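Local coordinates for type 4 fimbrial biogenesis protein PilY1 (Pseudomonas aeruginosa, PDB 3HX6) that primes type IV pilus assembly and, through calcium binding and release, apparently regulates pilus retraction during twitching motility, this chain being its C-terminal domain, at residues A324-T329 / A365-G370; G350-N355 / G446-E451; D398-S403 / T411-S416; L462-P467 / S477-G482; G502-K507 / C548-P553. The protein carries 3 engineered substitutions. All coordinates share one frame; numbering follows the deposited sequence.

Contact 1. Residues A324-T329 / A365-G370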
# COMPACT_ATOMS: atom_id res chain seq x y z
N ALA A 324 -0.85 -22.33 38.40
CA ALA A 324 0.14 -21.31 38.72
C ALA A 324 -0.07 -20.07 37.84
O ALA A 324 -0.31 -20.19 36.63
CB ALA A 324 1.54 -21.86 38.52
N ALA A 325 0.03 -18.90 38.45
CA ALA A 325 -0.15 -17.62 37.77
C ALA A 325 0.79 -17.45 36.59
O ALA A 325 1.95 -17.83 36.65
CB ALA A 325 0.08 -16.48 38.76
N GLN A 326 0.28 -16.87 35.51
CA GLN A 326 1.07 -16.62 34.30
C GLN A 326 1.16 -15.13 34.04
O GLN A 326 0.15 -14.48 33.77
CB GLN A 326 0.41 -17.28 33.09
CG GLN A 326 0.41 -18.78 33.10
CD GLN A 326 -0.49 -19.34 32.04
OE1 GLN A 326 -0.09 -20.22 31.26
NE2 GLN A 326 -1.72 -18.85 31.99
N ALA A 327 2.36 -14.58 34.12
CA ALA A 327 2.55 -13.16 33.89
C ALA A 327 2.15 -12.78 32.47
O ALA A 327 2.29 -13.57 31.53
CB ALA A 327 4.01 -12.79 34.11
N ILE A 328 1.63 -11.57 32.32
CA ILE A 328 1.24 -11.05 31.01
C ILE A 328 2.10 -9.82 30.77
O ILE A 328 2.10 -8.88 31.58
CB ILE A 328 -0.24 -10.64 30.98
CG1 ILE A 328 -1.12 -11.87 31.19
CG2 ILE A 328 -0.55 -9.95 29.64
CD1 ILE A 328 -2.56 -11.56 31.50
N THR A 329 2.83 -9.84 29.66
CA THR A 329 3.73 -8.76 29.29
C THR A 329 3.19 -7.98 28.10
O THR A 329 3.16 -6.75 28.11
CB THR A 329 5.11 -9.31 28.89
OG1 THR A 329 5.73 -9.94 30.01
CG2 THR A 329 6.00 -8.19 28.38
N ALA A 365 3.57 -24.31 30.71
CA ALA A 365 3.32 -23.71 29.41
C ALA A 365 2.78 -22.30 29.57
O ALA A 365 2.08 -22.00 30.55
CB ALA A 365 2.33 -24.55 28.63
N GLN A 366 3.12 -21.43 28.63
CA GLN A 366 2.60 -20.08 28.62
C GLN A 366 1.35 -20.25 27.75
O GLN A 366 1.22 -21.26 27.06
CB GLN A 366 3.60 -19.09 28.02
CG GLN A 366 4.78 -18.84 28.93
CD GLN A 366 4.36 -18.52 30.36
OE1 GLN A 366 3.52 -17.66 30.60
NE2 GLN A 366 4.95 -19.23 31.32
N THR A 367 0.46 -19.28 27.76
CA THR A 367 -0.79 -19.46 27.04
C THR A 367 -1.33 -18.24 26.30
O THR A 367 -1.04 -17.11 26.68
CB THR A 367 -1.87 -19.94 28.05
OG1 THR A 367 -1.35 -21.02 28.83
CG2 THR A 367 -3.14 -20.38 27.35
N LEU A 368 -2.11 -18.50 25.26
CA LEU A 368 -2.78 -17.44 24.50
C LEU A 368 -4.25 -17.59 24.87
O LEU A 368 -4.80 -18.69 24.77
CB LEU A 368 -2.62 -17.64 22.99
CG LEU A 368 -3.24 -16.49 22.19
CD1 LEU A 368 -2.51 -15.18 22.53
CD2 LEU A 368 -3.14 -16.78 20.68
N TYR A 369 -4.87 -16.50 25.29
CA TYR A 369 -6.28 -16.54 25.69
C TYR A 369 -7.15 -15.62 24.85
O TYR A 369 -6.70 -14.59 24.36
CB TYR A 369 -6.45 -16.10 27.15
CG TYR A 369 -5.79 -16.99 28.18
CD1 TYR A 369 -4.51 -16.71 28.64
CD2 TYR A 369 -6.46 -18.10 28.69
CE1 TYR A 369 -3.90 -17.52 29.59
CE2 TYR A 369 -5.86 -18.93 29.64
CZ TYR A 369 -4.58 -18.63 30.09
OH TYR A 369 -3.98 -19.43 31.03
N GLY A 370 -8.41 -16.02 24.72
CA GLY A 370 -9.40 -15.24 24.02
C GLY A 370 -10.58 -15.19 24.97
O GLY A 370 -11.31 -16.17 25.10
O HOH W 1 4.74 -15.74 32.24

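Contact 2. Residues G350-N355 / G446-E451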
# COMPACT_ATOMS: atom_id res chain seq x y z
N GLY A 350 3.68 -14.45 29.41
CA GLY A 350 5.12 -14.52 29.30
C GLY A 350 5.77 -13.33 29.97
O GLY A 350 5.12 -12.32 30.23
N LYS A 351 7.05 -13.45 30.30
CA LYS A 351 7.80 -12.36 30.91
C LYS A 351 9.25 -12.58 30.53
O LYS A 351 9.73 -13.71 30.51
CB LYS A 351 7.59 -12.34 32.44
CG LYS A 351 8.39 -13.30 33.27
CD LYS A 351 7.98 -13.15 34.75
CE LYS A 351 8.91 -13.88 35.69
NZ LYS A 351 10.25 -13.23 35.77
N TYR A 352 9.94 -11.49 30.21
CA TYR A 352 11.31 -11.58 29.72
C TYR A 352 12.20 -10.44 30.20
O TYR A 352 13.32 -10.30 29.71
CB TYR A 352 11.23 -11.53 28.19
CG TYR A 352 12.37 -12.14 27.41
CD1 TYR A 352 12.74 -11.62 26.18
CD2 TYR A 352 13.03 -13.30 27.86
CE1 TYR A 352 13.72 -12.21 25.40
CE2 TYR A 352 14.01 -13.91 27.07
CZ TYR A 352 14.35 -13.35 25.84
OH TYR A 352 15.30 -13.93 25.04
N PHE A 353 11.73 -9.63 31.15
CA PHE A 353 12.53 -8.48 31.58
C PHE A 353 13.69 -8.73 32.52
O PHE A 353 14.65 -7.96 32.53
CB PHE A 353 11.62 -7.38 32.16
CG PHE A 353 10.98 -7.73 33.47
CD1 PHE A 353 11.52 -7.27 34.66
CD2 PHE A 353 9.83 -8.51 33.52
CE1 PHE A 353 10.92 -7.56 35.88
CE2 PHE A 353 9.22 -8.81 34.72
CZ PHE A 353 9.77 -8.34 35.91
N GLU A 354 13.63 -9.80 33.31
CA GLU A 354 14.73 -10.08 34.23
C GLU A 354 15.78 -10.99 33.60
O GLU A 354 15.47 -11.75 32.68
CB GLU A 354 14.19 -10.72 35.51
CG GLU A 354 13.52 -9.72 36.43
CD GLU A 354 12.83 -10.38 37.59
OE1 GLU A 354 12.45 -9.66 38.54
OE2 GLU A 354 12.65 -11.62 37.56
N ASN A 355 17.01 -10.91 34.09
CA ASN A 355 18.08 -11.74 33.55
C ASN A 355 17.69 -13.21 33.59
O ASN A 355 17.87 -13.94 32.63
CB ASN A 355 19.38 -11.54 34.32
CG ASN A 355 20.15 -10.32 33.86
OD1 ASN A 355 19.76 -9.66 32.89
ND2 ASN A 355 21.24 -10.01 34.54
N GLY A 446 9.09 -23.56 27.03
CA GLY A 446 9.14 -22.22 27.57
C GLY A 446 8.80 -21.17 26.53
O GLY A 446 9.25 -20.03 26.60
N GLU A 447 8.01 -21.56 25.53
CA GLU A 447 7.61 -20.62 24.49
C GLU A 447 6.69 -19.61 25.17
O GLU A 447 5.83 -19.98 25.97
CB GLU A 447 6.86 -21.35 23.37
CG GLU A 447 6.38 -20.44 22.22
CD GLU A 447 5.71 -21.23 21.10
OE1 GLU A 447 5.58 -22.46 21.24
OE2 GLU A 447 5.32 -20.62 20.08
N MET A 448 6.87 -18.34 24.86
CA MET A 448 6.02 -17.33 25.48
C MET A 448 5.74 -16.13 24.59
O MET A 448 6.38 -15.94 23.56
CB MET A 448 6.65 -16.86 26.80
CG MET A 448 8.10 -16.45 26.66
SD MET A 448 8.83 -15.99 28.24
CE MET A 448 9.84 -14.64 27.72
N LEU A 449 4.76 -15.33 25.00
CA LEU A 449 4.39 -14.13 24.26
C LEU A 449 4.87 -12.88 24.98
O LEU A 449 4.49 -12.65 26.13
CB LEU A 449 2.87 -14.04 24.12
CG LEU A 449 2.41 -12.85 23.28
CD1 LEU A 449 2.59 -13.21 21.82
CD2 LEU A 449 0.95 -12.49 23.56
N ILE A 450 5.72 -12.08 24.34
CA ILE A 450 6.12 -10.83 24.98
C ILE A 450 5.89 -9.63 24.05
O ILE A 450 5.83 -8.50 24.50
CB ILE A 450 7.61 -10.83 25.48
CG1 ILE A 450 8.58 -10.62 24.32
CG2 ILE A 450 7.90 -12.13 26.24
CD1 ILE A 450 8.77 -11.80 23.44
N GLU A 451 5.72 -9.90 22.75
CA GLU A 451 5.49 -8.85 21.75
C GLU A 451 4.00 -8.65 21.47
O GLU A 451 3.22 -9.61 21.53
CB GLU A 451 6.19 -9.20 20.43
CG GLU A 451 7.70 -9.29 20.52
CD GLU A 451 8.35 -7.95 20.79
OE1 GLU A 451 8.11 -7.02 19.99
OE2 GLU A 451 9.08 -7.82 21.79

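Contact 3. Residues D398-S403 / T411-S416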
# COMPACT_ATOMS: atom_id res chain seq x y z
N ASP A 398 -0.93 -29.04 17.41
CA ASP A 398 -0.84 -30.48 17.23
C ASP A 398 0.28 -31.05 16.40
O ASP A 398 0.52 -32.26 16.43
CB ASP A 398 -2.16 -31.00 16.68
CG ASP A 398 -3.32 -30.68 17.59
OD1 ASP A 398 -3.09 -30.55 18.81
OD2 ASP A 398 -4.46 -30.56 17.09
N LEU A 399 0.98 -30.21 15.65
CA LEU A 399 2.03 -30.73 14.81
C LEU A 399 3.05 -29.69 14.38
O LEU A 399 2.71 -28.56 14.07
CB LEU A 399 1.38 -31.37 13.57
CG LEU A 399 2.19 -32.09 12.49
CD1 LEU A 399 3.02 -31.12 11.68
CD2 LEU A 399 3.06 -33.15 13.15
N GLN A 400 4.31 -30.10 14.42
CA GLN A 400 5.40 -29.26 13.96
C GLN A 400 6.07 -30.11 12.91
O GLN A 400 6.34 -31.29 13.14
CB GLN A 400 6.41 -28.94 15.05
CG GLN A 400 7.58 -28.12 14.50
CD GLN A 400 8.53 -27.65 15.57
OE1 GLN A 400 8.12 -27.04 16.55
NE2 GLN A 400 9.82 -27.92 15.37
N ALA A 401 6.32 -29.54 11.74
CA ALA A 401 6.97 -30.30 10.69
C ALA A 401 7.71 -29.38 9.75
O ALA A 401 7.50 -28.16 9.75
CB ALA A 401 5.93 -31.10 9.92
N ASP A 402 8.60 -29.98 8.98
CA ASP A 402 9.38 -29.27 7.98
C ASP A 402 8.71 -29.63 6.67
O ASP A 402 8.46 -30.81 6.40
CB ASP A 402 10.83 -29.76 8.01
CG ASP A 402 11.64 -29.10 9.10
OD1 ASP A 402 11.08 -28.78 10.16
OD2 ASP A 402 12.86 -28.90 8.89
N SER A 403 8.42 -28.63 5.86
CA SER A 403 7.77 -28.86 4.59
C SER A 403 8.25 -27.81 3.59
O SER A 403 8.99 -26.89 3.95
CB SER A 403 6.25 -28.78 4.75
OG SER A 403 5.59 -29.03 3.53
N THR A 411 9.69 -24.48 8.60
CA THR A 411 9.27 -25.37 9.67
C THR A 411 7.96 -24.72 10.11
O THR A 411 7.93 -23.53 10.44
CB THR A 411 10.28 -25.41 10.84
OG1 THR A 411 10.32 -24.15 11.50
CG2 THR A 411 11.67 -25.75 10.33
N ILE A 412 6.89 -25.49 10.10
CA ILE A 412 5.59 -24.97 10.45
C ILE A 412 4.92 -25.72 11.57
O ILE A 412 5.39 -26.77 12.02
CB ILE A 412 4.66 -24.99 9.21
CG1 ILE A 412 4.52 -26.41 8.66
CG2 ILE A 412 5.24 -24.12 8.11
CD1 ILE A 412 3.62 -27.33 9.45
N ARG A 413 3.81 -25.17 12.04
CA ARG A 413 3.03 -25.79 13.08
C ARG A 413 1.58 -25.72 12.67
O ARG A 413 1.16 -24.78 12.00
CB ARG A 413 3.24 -25.09 14.42
CG ARG A 413 4.56 -25.45 15.08
CD ARG A 413 4.76 -24.74 16.42
NE ARG A 413 6.03 -25.13 17.03
CZ ARG A 413 6.53 -24.58 18.12
NH1 ARG A 413 5.87 -23.60 18.73
NH2 ARG A 413 7.69 -25.00 18.61
N ILE A 414 0.82 -26.75 13.03
CA ILE A 414 -0.60 -26.80 12.71
C ILE A 414 -1.36 -26.80 14.03
O ILE A 414 -0.99 -27.51 14.97
CB ILE A 414 -0.97 -28.08 11.91
CG1 ILE A 414 -0.39 -27.98 10.50
CG2 ILE A 414 -2.48 -28.25 11.83
CD1 ILE A 414 0.83 -28.85 10.31
N ALA A 415 -2.40 -26.00 14.09
CA ALA A 415 -3.21 -25.89 15.28
C ALA A 415 -4.53 -26.61 15.07
O ALA A 415 -4.95 -26.83 13.94
CB ALA A 415 -3.47 -24.41 15.60
N SER A 416 -5.18 -26.97 16.18
CA SER A 416 -6.48 -27.63 16.14
C SER A 416 -7.49 -26.60 15.65
O SER A 416 -7.17 -25.41 15.52
CB SER A 416 -6.86 -28.10 17.54
OG SER A 416 -6.85 -27.02 18.47

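Contact 4. Residues L462-P467 / S477-G482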
# COMPACT_ATOMS: atom_id res chain seq x y z
N LEU A 462 0.45 -13.05 15.71
CA LEU A 462 1.29 -12.91 16.88
C LEU A 462 2.63 -13.59 16.68
O LEU A 462 2.78 -14.46 15.82
CB LEU A 462 0.61 -13.51 18.11
CG LEU A 462 0.27 -15.00 18.01
CD1 LEU A 462 0.43 -15.65 19.36
CD2 LEU A 462 -1.15 -15.18 17.49
N GLN A 463 3.61 -13.18 17.48
CA GLN A 463 4.93 -13.77 17.41
C GLN A 463 5.33 -14.16 18.81
O GLN A 463 5.25 -13.36 19.74
CB GLN A 463 5.94 -12.76 16.86
CG GLN A 463 7.34 -13.34 16.73
CD GLN A 463 8.38 -12.27 16.49
OE1 GLN A 463 8.66 -11.44 17.36
NE2 GLN A 463 8.95 -12.27 15.30
N THR A 464 5.77 -15.40 18.95
CA THR A 464 6.20 -15.89 20.24
C THR A 464 7.72 -16.04 20.26
O THR A 464 8.37 -16.07 19.21
CB THR A 464 5.59 -17.25 20.51
OG1 THR A 464 5.86 -17.63 21.86
CG2 THR A 464 6.21 -18.26 19.58
N ILE A 465 8.27 -16.15 21.46
CA ILE A 465 9.70 -16.33 21.59
C ILE A 465 9.97 -17.53 22.49
O ILE A 465 9.30 -17.74 23.51
CB ILE A 465 10.39 -15.06 22.16
CG1 ILE A 465 11.91 -15.24 22.12
CG2 ILE A 465 9.91 -14.79 23.58
CD1 ILE A 465 12.69 -14.01 22.51
N THR A 466 10.94 -18.34 22.09
CA THR A 466 11.31 -19.51 22.85
C THR A 466 12.79 -19.43 23.18
O THR A 466 13.63 -19.63 22.31
CB THR A 466 11.04 -20.81 22.06
OG1 THR A 466 9.66 -20.88 21.71
CG2 THR A 466 11.43 -22.03 22.89
N PRO A 467 13.12 -19.09 24.43
CA PRO A 467 14.51 -18.98 24.87
C PRO A 467 15.23 -20.31 24.67
O PRO A 467 14.72 -21.36 25.07
CB PRO A 467 14.39 -18.63 26.35
CG PRO A 467 13.08 -17.89 26.42
CD PRO A 467 12.20 -18.73 25.52
N SER A 477 14.30 -18.69 19.65
CA SER A 477 13.71 -18.91 18.33
C SER A 477 12.34 -18.25 18.30
O SER A 477 11.64 -18.18 19.31
CB SER A 477 13.59 -20.41 18.04
OG SER A 477 12.71 -21.05 18.94
N ASN A 478 11.95 -17.77 17.13
CA ASN A 478 10.68 -17.08 16.97
C ASN A 478 9.68 -17.78 16.08
O ASN A 478 10.01 -18.24 14.98
CB ASN A 478 10.92 -15.68 16.42
CG ASN A 478 11.61 -14.77 17.42
OD1 ASN A 478 12.43 -13.94 17.05
ND2 ASN A 478 11.26 -14.91 18.70
N TRP A 479 8.45 -17.85 16.56
CA TRP A 479 7.36 -18.45 15.82
C TRP A 479 6.28 -17.41 15.58
O TRP A 479 5.81 -16.77 16.52
CB TRP A 479 6.77 -19.64 16.57
CG TRP A 479 7.57 -20.88 16.42
CD1 TRP A 479 8.64 -21.26 17.17
CD2 TRP A 479 7.38 -21.90 15.43
NE1 TRP A 479 9.13 -22.46 16.71
CE2 TRP A 479 8.38 -22.87 15.64
CE3 TRP A 479 6.47 -22.07 14.38
CZ2 TRP A 479 8.49 -24.01 14.85
CZ3 TRP A 479 6.58 -23.21 13.59
CH2 TRP A 479 7.59 -24.17 13.83
N THR A 480 5.90 -17.24 14.32
CA THR A 480 4.86 -16.30 13.93
C THR A 480 3.59 -17.12 13.71
O THR A 480 3.62 -18.12 13.00
CB THR A 480 5.21 -15.58 12.62
OG1 THR A 480 6.41 -14.83 12.79
CG2 THR A 480 4.08 -14.64 12.21
N TYR A 481 2.49 -16.69 14.32
CA TYR A 481 1.22 -17.40 14.17
C TYR A 481 0.13 -16.53 13.59
O TYR A 481 0.11 -15.32 13.77
CB TYR A 481 0.72 -17.92 15.53
CG TYR A 481 1.62 -18.93 16.23
CD1 TYR A 481 2.57 -18.51 17.17
CD2 TYR A 481 1.48 -20.29 15.99
CE1 TYR A 481 3.37 -19.44 17.85
CE2 TYR A 481 2.28 -21.23 16.66
CZ TYR A 481 3.21 -20.80 17.59
OH TYR A 481 3.99 -21.72 18.25
N GLY A 482 -0.79 -17.18 12.89
CA GLY A 482 -1.94 -16.51 12.31
C GLY A 482 -3.09 -17.39 12.76
O GLY A 482 -3.25 -18.50 12.24
O HOH W 2 8.45 -14.46 14.10

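Contact 5. Residues G502-K507 / C548-P553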
# COMPACT_ATOMS: atom_id res chain seq x y z
N GLY A 502 3.40 -14.03 -3.62
CA GLY A 502 2.98 -12.66 -3.79
C GLY A 502 1.49 -12.59 -3.51
O GLY A 502 0.88 -11.52 -3.53
N VAL A 503 0.91 -13.75 -3.27
CA VAL A 503 -0.51 -13.86 -2.94
C VAL A 503 -0.70 -15.09 -2.08
O VAL A 503 0.14 -16.00 -2.07
CB VAL A 503 -1.41 -13.98 -4.18
CG1 VAL A 503 -1.50 -12.63 -4.87
CG2 VAL A 503 -0.86 -15.05 -5.13
N VAL A 504 -1.81 -15.12 -1.36
CA VAL A 504 -2.11 -16.23 -0.48
C VAL A 504 -2.98 -17.26 -1.20
O VAL A 504 -4.16 -17.02 -1.44
CB VAL A 504 -2.85 -15.73 0.78
CG1 VAL A 504 -2.97 -16.85 1.80
CG2 VAL A 504 -2.12 -14.55 1.38
N ASP A 505 -2.39 -18.40 -1.54
CA ASP A 505 -3.13 -19.46 -2.21
C ASP A 505 -2.81 -20.82 -1.61
O ASP A 505 -2.02 -20.92 -0.67
CB ASP A 505 -2.82 -19.47 -3.72
CG ASP A 505 -1.34 -19.61 -4.02
OD1 ASP A 505 -0.67 -20.45 -3.38
OD2 ASP A 505 -0.85 -18.88 -4.90
N SER A 506 -3.41 -21.87 -2.17
CA SER A 506 -3.24 -23.24 -1.69
C SER A 506 -1.80 -23.75 -1.66
O SER A 506 -1.52 -24.75 -0.99
CB SER A 506 -4.09 -24.19 -2.54
OG SER A 506 -3.61 -24.23 -3.87
N LYS A 507 -0.90 -23.09 -2.38
CA LYS A 507 0.50 -23.51 -2.38
C LYS A 507 1.10 -23.39 -0.97
O LYS A 507 2.14 -23.98 -0.67
CB LYS A 507 1.32 -22.64 -3.33
CG LYS A 507 1.18 -22.99 -4.81
CD LYS A 507 2.10 -22.09 -5.64
CE LYS A 507 2.15 -22.52 -7.09
NZ LYS A 507 0.80 -22.51 -7.70
N CYS A 548 8.97 -11.02 5.13
CA CYS A 548 7.67 -10.39 5.24
C CYS A 548 6.78 -11.43 4.59
O CYS A 548 7.18 -12.06 3.60
CB CYS A 548 7.59 -9.11 4.42
SG CYS A 548 8.37 -7.61 5.10
N LEU A 549 5.59 -11.63 5.12
CA LEU A 549 4.69 -12.62 4.54
C LEU A 549 3.37 -11.97 4.17
O LEU A 549 2.71 -11.34 5.00
CB LEU A 549 4.44 -13.76 5.53
CG LEU A 549 5.67 -14.51 6.05
CD1 LEU A 549 5.23 -15.50 7.11
CD2 LEU A 549 6.38 -15.23 4.92
N THR A 550 2.99 -12.10 2.90
CA THR A 550 1.72 -11.55 2.45
C THR A 550 0.68 -12.31 3.27
O THR A 550 0.78 -13.52 3.45
CB THR A 550 1.48 -11.83 0.95
OG1 THR A 550 2.56 -11.27 0.18
CG2 THR A 550 0.17 -11.19 0.50
N VAL A 551 -0.31 -11.59 3.79
CA VAL A 551 -1.34 -12.24 4.60
C VAL A 551 -2.75 -12.03 4.09
O VAL A 551 -3.05 -11.05 3.41
CB VAL A 551 -1.27 -11.77 6.06
CG1 VAL A 551 0.01 -12.26 6.71
CG2 VAL A 551 -1.34 -10.25 6.12
N ASN A 552 -3.61 -12.98 4.43
CA ASN A 552 -5.01 -12.92 4.04
C ASN A 552 -5.85 -12.82 5.31
O ASN A 552 -6.00 -13.79 6.04
CB ASN A 552 -5.38 -14.17 3.24
CG ASN A 552 -6.87 -14.26 2.95
OD1 ASN A 552 -7.53 -13.24 2.77
ND2 ASN A 552 -7.38 -15.48 2.88
N PRO A 553 -6.40 -11.63 5.59
CA PRO A 553 -7.22 -11.36 6.77
C PRO A 553 -8.48 -12.22 6.82
O PRO A 553 -9.13 -12.32 7.86
CB PRO A 553 -7.56 -9.87 6.63
CG PRO A 553 -6.42 -9.33 5.82
CD PRO A 553 -6.24 -10.41 4.78

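Contact 1. Residues A324-T329 / A365-G370
Two groups grip the hydroxyl of Tyr369: the amide of Gln326 across the contact and the guanidinium of Arg389. As modelled, Gln326 NE2 donates to Tyr369 OH at 2.5 Å, a somewhat bent bond whose length is too short to be taken exactly. The hydroxyl lies close to the plane of the amide, and NE2 comes in at the edge of the tyrosine ring, whose plane stands at 79° to the amide. CG of Gln326 sits opposite its own carbonyl carbon (chi1 -68°), and the extended chain beyond carries the amide across the gap from the loop after strand 307-317 to strand 367-373. The other end of the amide, Gln326 OE1, lies 2.9 Å from Thr367 OG1, a hydroxyl whose stronger partner is Asp437 OD1. CG2 of Thr367 packs on one face of the Tyr369 ring, toward the rim. Gln366 slides past Gln326 in the opposite direction; its OE1 takes a bond from a water 2.8 Å away, which reaches Ala327 O only weakly, and Thr349 is its other partner. Gln326 OE1 also faces Ala365 O at 2.9 Å, acceptor against acceptor. Together with the very short approach to the tyrosine, this leaves the assignment of O and N in the Gln326 amide doubtful. Either way, a buried glutamine ties the crossing loop to a strand of the large mixed sheet through polar groups.

Contact 2. Residues G350-N355 / G446-E451
Met448 and Tyr352 cross at about a right angle, the methionine running toward the segment 350-355 and ending against CB of the tyrosine. Its terminal methyl CE stops 3.4 Å from Tyr352 CB and approaches the ring obliquely, near CG and CD2. CG of Met448 sits between the backbone N and the carbonyl carbon (chi1 51°), and a bend at chi3 turns the methyl in over the backbone of Lys351. There SD passes 3.3 Å from Lys351 O; CE is modelled closer still to that oxygen, too close to be taken at face value. Ile450 supplies the second apolar touch, its CG2 resting 3.9 Å from Tyr352 CB. Gly350, at a positive phi, packs against the root of Met448: its CA is 3.8 Å from Met448 CB and 3.7 Å from Leu449 O. Lys351 turns away from the contact and forms salt bridges to Glu354, NZ to OE2 at 3.4 Å, and to Asp357. Helix 130-137 closes over the tyrosine, with His132 meeting its ring edge-to-face, while Ile465 of strand 459-466 packs on both Tyr352 and Ile450. The join between these two loops is thus greasy and fitted by shape: two methyls meet a tyrosine methylene, a glycine CA meets the root of the methionine, and the charged ends of Lys351 and Glu354 lie outside the interface.

Contact 3. Residues D398-S403 / T411-S416
With CG of Gln400 opposite its backbone N (chi1 177°) and CG of Arg413 opposite its carbonyl carbon (chi1 -78°), both chains extend and cross on one face of the hairpin formed by strands 392-405 and 408-415. Arg413 grips Gln400 OE1 side-on with two nitrogens, NE and NH2, each 2.9 Å from that oxygen. The oxygen lies in the guanidinium plane, and the amide is turned only 24° from it. NH1 of Arg413 is taken by Glu447 and the hydroxyl of Tyr481, and Trp479 makes a cation-pi contact with the group. Leu399, Ala401, Ile412 and Ile414 occupy the other face, where Leu399 CD1 meets Ile414 CD1 at a tight 3.4 Å, with Tyr510 packed on Leu399, Ala401 and Ile414. The pairing is regular antiparallel up to Leu399, where a classic beta bulge intervenes: Asp398 N bonds Ile414 O at 2.9 Å, and Leu399 N reaches the same oxygen weakly at 3.4 Å. Asp402 and Thr411 lie side by side, the threonine hydroxyl turning to Glu523. Bonded through all three nitrogens, the guanidinium is fixed in its rotation, and its charge is probably largely balanced by Glu447.

Contact 4. Residues L462-P467 / S477-G482
The ring of Tyr481 has Thr464 CG2 at its edge, near the ring plane and 3.5 Å from CE1, while Leu462 CD1 comes to it obliquely. The same threonine methyl touches Trp479 CB at 3.4 Å, so it is lodged between the root of Trp479 and the ring edge of Tyr481; the indole itself leads away from the contact. On the other face of the strand pair the amides of Gln463 and Asn478 stack, their planes 14° apart, with Gln463 CD 4.2 Å from Asn478 CG. This is an antiparallel beta hairpin of strands 459-466 and 477-483, inside the large mixed sheet, and its backbone pairs run without a bulge from Leu462 opposite Tyr481 to Thr466 opposite Ser477. Thr464 O receives two donors from opposite faces of its carbonyl plane: Trp479 N at 3.2 Å in the hairpin pairing and Asn478 ND2, also at 3.2 Å, from the side chain. The second bond becomes possible because CG of Asn478 stands beside its own backbone N (chi1 -69°), bringing ND2 alongside Ile465 CG1. A water sits between Gln463 NE2 and Thr480 OG1, modelled too close to both for its details to be trusted, and Thr480 OG1 also bonds Gln524 of the neighbouring strand of the sheet, 521-524. The hydroxyl of Thr464 goes to Met448 O, and that of Tyr481 to Glu447 OE2.

Contact 5. Residues G502-K507 / C548-P553
The two backbones run in roughly the same direction, 27° apart from Gly502-Val504 to Thr550-Asn552, yet their closest CA atoms, such as those of Val503 and Thr550, are 6.3 Å from each other and the chains do not pair as strands. What meets here is a loop and the last strand of a small three-stranded antiparallel sheet: strand 548-550 lies at its edge next to strand 539-543, and the Cys548-Cys543 disulfide ties the two together. Gly502 takes a positive phi of 95°, a conformation glycine readily adopts; its carbonyl carbon stands 4.1 Å from Thr550 OG1. Val504 carries the packing. Its CG1 lies opposite the backbone N (chi1 -171°), which leaves CG2 to push in over the backbone between Thr550 and Asn552, 3.7 Å from Thr550 O and 3.7 Å from Asn552 N. Asn552 crosses it at a slant, offering CB at 3.8 Å from the same methyl, and CG2 of Thr550 lies 4.2 Å from Val504 CG2. The amide end of Asn552 makes weak bonds, ND2 to Thr494 O and OD1 to Gly554 N. Val503 turns the other way and packs on Tyr63 of the second subunit. Just past the contact an Asx turn bends the loop into a 3-10 segment: Asp505 OD1, approached on the anti side of its carboxylate, accepts from Lys507 N at 2.8 Å.

Contacts 1, 3 and 4 all reach the large mixed sheet, with hairpin 392-415 and hairpin 459-483 held to either side of strand 521-524. Contacts 1 and 2 have centres about 10 Å apart and alternate along the chain, joined where Ala327 and Thr329 bond to Gly350. Contacts 2 and 4 touch, their centres about 11 Å apart, and Glu447 of contact 2 reaches both Tyr481 there and Arg413 of contact 3, linking three contacts through one carboxylate. Contact 3 falls within the chain between the two segments of contact 2; contact 4 follows. Contact 5 comes last, untouched by the others, its centre about 29 Å from those of contacts 1 and 2, where a loop meets the edge strand of the small three-stranded sheet. The mixed sheet thus joins strands from 333-336 to 521-524.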